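Local coordinates for protein chloramphenicol acetyltransferase (Aliivibrio fischeri, PDB 6PXA) that probably transfers an acetyl group from acetyl-CoA to the 3-hydroxyl of chloramphenicol, and can bind taurocholic acid, at residues 131-136 against 149-154; 20-25 against 48-53. One frame throughout, in Å; residues are numbered along the deposited sequence.

How the contacts relate
Contact 1 and contact 2 are both largely buried, but they sit differently in the fold. Contact 1 pairs successive coils of the hexapeptide domain, carrying strands 135-136 and 153-154 of one parallel sheet; contact 2 joins two loops, one leading into strand 25-27 and the other following strand 47-48, an edge strand, within this chain, of the sheet that holds contact 1. The chemistry follows: backbone ladder, stacked isoleucines and a salt bridge in 131-136 against 149-154, but one hydrogen bond from an asparagine amide and a leucine–isoleucine contact in 20-25 against 48-53. Their centres lie 20 Å apart, their nearest atoms about 5 Å, without touching. Both reach the same neighbouring subunit of the trimer.

Contact 1: 131-136 against 149-154; sequences GSEAMI and GARAVI
Arg151 takes hold of Glu133 side-on, with NE and NH2 both directed at a single carboxylate oxygen, OE2. Arg151 NE to Glu133 OE2 is 2.5 Å, very short as modelled, and Arg151 NH2 to the same OE2 is 2.7 Å. OE2 lies in the guanidinium plane, while the carboxylate is turned 27° from that plane and receives NH2 on its syn side and NE on its anti side. The two side chains lie side by side, pointing the same way, but take different shapes: Glu133 is extended beyond CG, whereas Arg151 bends at chi2 (-68°), which brings back to Glu133 a side chain that sets off away from the other segment. The other carboxylate oxygen, OE1, is bonded to His38 and to Arg48 of a neighbouring subunit, and Arg151 NH2 also meets a sulfate ion, so the pair lies in a charged network at the subunit interface. Glu133 and Arg151 hold equivalent places in two type II turns, Gly131 to Ala134 and Gly149 to Ala152, at a corner of the left-handed parallel beta helix of the hexapeptide family; equivalent residues are 18 apart, three hexapeptides or one full coil. Arg151 N bonds Ser132 O at 2.9 Å between the corners. Past the turns the strands pair in parallel: Met135 N to Ala152 O is 2.8 Å, and Ile154 N to Met135 O is 2.9 Å. On the face away from Met135 and Val153, Ile136 and Ile154 stack in nearly the same conformation, CG1 of each beside its backbone N, with Ile136 CD1 3.7 Å from Ile154 CG1.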
loop_
_atom_site.group_PDB
_atom_site.type_symbol
_atom_site.label_atom_id
_atom_site.label_comp_id
_atom_site.label_asym_id
_atom_site.label_seq_id
_atom_site.Cartn_x
_atom_site.Cartn_y
_atom_site.Cartn_z
ATOM N N GLY B 131 12.835 0.821 1.725
ATOM C CA GLY B 131 12.120 1.852 1.007
ATOM C C GLY B 131 10.742 2.137 1.576
ATOM O O GLY B 131 10.211 1.440 2.460
ATOM N N SER B 132 10.131 3.176 1.000
ATOM C CA SER B 132 8.912 3.743 1.553
ATOM C C SER B 132 7.770 2.746 1.430
ATOM O O SER B 132 7.604 2.099 0.394
ATOM C CB SER B 132 8.551 5.045 0.845
ATOM O OG SER B 132 7.440 5.669 1.492
ATOM N N GLU B 133 7.026 2.578 2.519
ATOM C CA GLU B 133 5.790 1.796 2.528
ATOM C C GLU B 133 6.034 0.316 2.258
ATOM O O GLU B 133 5.088 -0.446 1.964
ATOM C CB GLU B 133 4.773 2.398 1.521
ATOM C CG GLU B 133 4.250 3.741 2.002
ATOM C CD GLU B 133 3.128 4.321 1.145
ATOM O OE1 GLU B 133 2.954 5.536 1.227
ATOM O OE2 GLU B 133 2.426 3.577 0.428
ATOM N N ALA B 134 7.271 -0.141 2.421
ATOM C CA ALA B 134 7.498 -1.570 2.431
ATOM C C ALA B 134 6.863 -2.136 3.694
ATOM O O ALA B 134 6.697 -1.432 4.699
ATOM C CB ALA B 134 8.998 -1.898 2.382
ATOM N N MET B 135 6.417 -3.378 3.608
ATOM C CA MET B 135 5.839 -4.065 4.753
ATOM C C MET B 135 6.621 -5.335 5.033
ATOM O O MET B 135 6.701 -6.219 4.170
ATOM C CB MET B 135 4.369 -4.394 4.531
ATOM C CG MET B 135 3.631 -4.539 5.850
ATOM S SD MET B 135 1.989 -5.280 5.707
ATOM C CE MET B 135 0.994 -3.784 5.798
ATOM N N ILE B 136 7.143 -5.431 6.253
ATOM C CA ILE B 136 7.988 -6.533 6.723
ATOM C C ILE B 136 7.138 -7.434 7.624
ATOM O O ILE B 136 6.705 -7.017 8.705
ATOM C CB ILE B 136 9.204 -6.003 7.493
ATOM C CG1 ILE B 136 9.940 -4.935 6.691
ATOM C CG2 ILE B 136 10.159 -7.126 7.809
ATOM C CD1 ILE B 136 10.469 -5.464 5.393
ATOM N N GLY B 149 12.747 -2.745 -1.668
ATOM C CA GLY B 149 12.132 -1.734 -2.520
ATOM C C GLY B 149 10.928 -1.085 -1.870
ATOM O O GLY B 149 10.275 -1.657 -0.987
ATOM N N ALA B 150 10.624 0.137 -2.329
ATOM C CA ALA B 150 9.385 0.786 -1.934
ATOM C C ALA B 150 8.226 -0.165 -2.209
ATOM O O ALA B 150 8.212 -0.858 -3.232
ATOM C CB ALA B 150 9.201 2.103 -2.704
ATOM N N ARG B 151 7.308 -0.272 -1.244
ATOM C CA ARG B 151 6.071 -1.055 -1.350
ATOM C C ARG B 151 6.303 -2.564 -1.374
ATOM O O ARG B 151 5.339 -3.325 -1.528
ATOM C CB ARG B 151 5.239 -0.659 -2.597
ATOM C CG ARG B 151 4.399 0.623 -2.472
ATOM C CD ARG B 151 3.234 0.472 -1.482
ATOM N NE ARG B 151 2.533 1.744 -1.306
ATOM C CZ ARG B 151 1.683 2.270 -2.201
ATOM N NH1 ARG B 151 1.393 1.622 -3.324
ATOM N NH2 ARG B 151 1.088 3.434 -1.963
ATOM N N ALA B 152 7.536 -3.031 -1.203
ATOM C CA ALA B 152 7.775 -4.462 -1.143
ATOM C C ALA B 152 7.035 -5.091 0.039
ATOM O O ALA B 152 6.783 -4.453 1.064
ATOM C CB ALA B 152 9.271 -4.753 -1.024
ATOM N N VAL B 153 6.637 -6.338 -0.137
ATOM C CA VAL B 153 5.969 -7.107 0.909
ATOM C C VAL B 153 6.859 -8.318 1.190
ATOM O O VAL B 153 6.921 -9.273 0.398
ATOM C CB VAL B 153 4.550 -7.511 0.509
ATOM C CG1 VAL B 153 3.878 -8.328 1.665
ATOM C CG2 VAL B 153 3.726 -6.264 0.156
ATOM N N ILE B 154 7.591 -8.256 2.288
ATOM C CA ILE B 154 8.685 -9.181 2.574
ATOM C C ILE B 154 8.155 -10.247 3.526
ATOM O O ILE B 154 7.809 -9.946 4.676
ATOM C CB ILE B 154 9.888 -8.443 3.167
ATOM C CG1 ILE B 154 10.321 -7.358 2.184
ATOM C CG2 ILE B 154 11.032 -9.404 3.426
ATOM C CD1 ILE B 154 10.818 -7.931 0.833
#

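Contact 2: 20-25 against 48-53; sequences VKNPNI and RYLLGD
Asn24 reaches across to the backbone of 48-53 with its side-chain amide: ND2 donates to Leu51 O at 2.9 Å, the one hydrogen bond between the two segments. The N-H points at the oxygen at 155°, and that oxygen lies almost in the amide plane of Asn24, though the donor is tilted from the carbonyl plane of Leu51. Asn22 uses its amide differently. Its OD1 turns back to accept from Asn24 N at 2.8 Å, an Asx turn that fixes the rotation of the group, while ND2 comes up against the peptide joining Gly52 to Asp53. There Asn22 ND2 is 3.2 Å from Asp53 N, a packing approach of two donors. Each loop is also folded by its own beta turn, type I from Asn22 to Ile25 and type II from Leu50 to Asp53.

The apolar part centres on Leu50. Its chi1 of -168° swings CG away from the backbone N and toward 20-25, and Leu50 CD2 presses on Ile25 CG1 at 3.4 Å, tighter than usual carbon packing. Leu50 CG also lies 4.0 Å from Asn24 CB.

The contact thus packs the turn entering strand 25-27 against the loop between strand 47-48 and helix 57-60, the two strands belonging to different sheets. Helix 57-60 supplies Trp60 against Pro23, Asn24 and Leu51, Glu43 of helix 42-46 accepts a hydrogen bond from Asn22 N, and the backbone of Asn24 bonds Leu71 at the start of strand 71-73.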
loop_
_atom_site.group_PDB
_atom_site.type_symbol
_atom_site.label_atom_id
_atom_site.label_comp_id
_atom_site.label_asym_id
_atom_site.label_seq_id
_atom_site.Cartn_x
_atom_site.Cartn_y
_atom_site.Cartn_z
ATOM N N VAL B 20 13.876 5.258 20.764
ATOM C CA VAL B 20 13.008 4.102 20.980
ATOM C C VAL B 20 12.960 3.728 22.451
ATOM O O VAL B 20 13.969 3.779 23.161
ATOM C CB VAL B 20 13.496 2.937 20.103
ATOM C CG1 VAL B 20 12.884 1.635 20.537
ATOM C CG2 VAL B 20 13.185 3.256 18.615
ATOM N N LYS B 21 11.773 3.351 22.923
ATOM C CA LYS B 21 11.577 3.046 24.329
ATOM C C LYS B 21 10.986 1.672 24.598
ATOM O O LYS B 21 11.120 1.174 25.723
ATOM C CB LYS B 21 10.676 4.109 24.980
ATOM C CG LYS B 21 11.259 5.521 24.914
ATOM C CD LYS B 21 10.861 6.307 26.155
ATOM C CE LYS B 21 11.603 7.626 26.273
ATOM N NZ LYS B 21 11.475 8.192 27.657
ATOM N N ASN B 22 10.371 1.040 23.617
ATOM C CA ASN B 22 9.771 -0.263 23.830
ATOM C C ASN B 22 10.854 -1.266 24.205
ATOM O O ASN B 22 11.787 -1.478 23.418
ATOM C CB ASN B 22 9.038 -0.719 22.572
ATOM C CG ASN B 22 8.148 -1.922 22.810
ATOM O OD1 ASN B 22 8.438 -2.766 23.660
ATOM N ND2 ASN B 22 7.057 -2.010 22.052
ATOM N N PRO B 23 10.758 -1.920 25.365
ATOM C CA PRO B 23 11.776 -2.920 25.721
ATOM C C PRO B 23 11.857 -4.058 24.722
ATOM O O PRO B 23 12.841 -4.813 24.729
ATOM C CB PRO B 23 11.324 -3.412 27.111
ATOM C CG PRO B 23 9.880 -3.064 27.213
ATOM C CD PRO B 23 9.701 -1.807 26.387
ATOM N N ASN B 24 10.869 -4.193 23.847
ATOM C CA ASN B 24 10.860 -5.289 22.902
ATOM C C ASN B 24 11.443 -4.890 21.558
ATOM O O ASN B 24 11.450 -5.710 20.630
ATOM C CB ASN B 24 9.441 -5.839 22.761
ATOM C CG ASN B 24 9.013 -6.631 23.968
ATOM O OD1 ASN B 24 9.780 -7.446 24.489
ATOM N ND2 ASN B 24 7.803 -6.365 24.463
ATOM N N ILE B 25 11.999 -3.682 21.457
ATOM C CA ILE B 25 12.711 -3.238 20.262
ATOM C C ILE B 25 14.168 -2.992 20.621
ATOM O O ILE B 25 14.476 -2.449 21.687
ATOM C CB ILE B 25 12.108 -1.969 19.633
ATOM C CG1 ILE B 25 10.629 -2.141 19.372
ATOM C CG2 ILE B 25 12.771 -1.709 18.292
ATOM C CD1 ILE B 25 9.946 -0.873 18.783
ATOM N N ARG B 48 4.299 -2.273 14.436
ATOM C CA ARG B 48 2.884 -2.497 14.692
ATOM C C ARG B 48 2.656 -3.810 15.416
ATOM O O ARG B 48 3.266 -4.835 15.083
ATOM C CB ARG B 48 2.056 -2.468 13.388
ATOM C CG ARG B 48 2.280 -1.213 12.587
ATOM C CD ARG B 48 1.293 -1.092 11.433
ATOM N NE ARG B 48 1.446 0.171 10.718
ATOM C CZ ARG B 48 0.734 0.496 9.644
ATOM N NH1 ARG B 48 -0.180 -0.354 9.192
ATOM N NH2 ARG B 48 0.926 1.667 9.048
ATOM N N TYR B 49 1.753 -3.748 16.398
ATOM C CA TYR B 49 1.266 -4.888 17.170
ATOM C C TYR B 49 2.337 -5.450 18.087
ATOM O O TYR B 49 2.302 -6.633 18.413
ATOM C CB TYR B 49 0.710 -5.999 16.269
ATOM C CG TYR B 49 -0.286 -5.482 15.245
ATOM C CD1 TYR B 49 -1.579 -5.138 15.623
ATOM C CD2 TYR B 49 0.077 -5.333 13.900
ATOM C CE1 TYR B 49 -2.510 -4.677 14.696
ATOM C CE2 TYR B 49 -0.875 -4.867 12.948
ATOM C CZ TYR B 49 -2.143 -4.526 13.355
ATOM O OH TYR B 49 -3.072 -4.054 12.422
ATOM N N LEU B 50 3.274 -4.606 18.519
ATOM C CA LEU B 50 4.331 -5.004 19.466
ATOM C C LEU B 50 3.927 -4.633 20.895
ATOM O O LEU B 50 3.950 -3.454 21.274
ATOM C CB LEU B 50 5.652 -4.343 19.085
ATOM C CG LEU B 50 6.841 -4.930 19.846
ATOM C CD1 LEU B 50 6.867 -6.420 19.650
ATOM C CD2 LEU B 50 8.091 -4.344 19.300
ATOM N N LEU B 51 3.571 -5.648 21.695
ATOM C CA LEU B 51 3.228 -5.405 23.095
ATOM C C LEU B 51 4.309 -4.582 23.786
ATOM O O LEU B 51 5.506 -4.809 23.607
ATOM C CB LEU B 51 3.024 -6.736 23.846
ATOM C CG LEU B 51 1.723 -7.501 23.525
ATOM C CD1 LEU B 51 1.651 -8.819 24.283
ATOM C CD2 LEU B 51 0.503 -6.642 23.862
ATOM N N GLY B 52 3.879 -3.609 24.574
ATOM C CA GLY B 52 4.795 -2.755 25.292
ATOM C C GLY B 52 4.954 -1.392 24.673
ATOM O O GLY B 52 5.650 -0.545 25.241
ATOM N N ASP B 53 4.308 -1.152 23.538
ATOM C CA ASP B 53 4.302 0.168 22.942
ATOM C C ASP B 53 3.366 1.046 23.761
ATOM O O ASP B 53 2.858 0.644 24.814
ATOM C CB ASP B 53 3.910 0.080 21.467
ATOM C CG ASP B 53 2.529 -0.555 21.248
ATOM O OD1 ASP B 53 1.809 -0.853 22.241
ATOM O OD2 ASP B 53 2.153 -0.729 20.058
#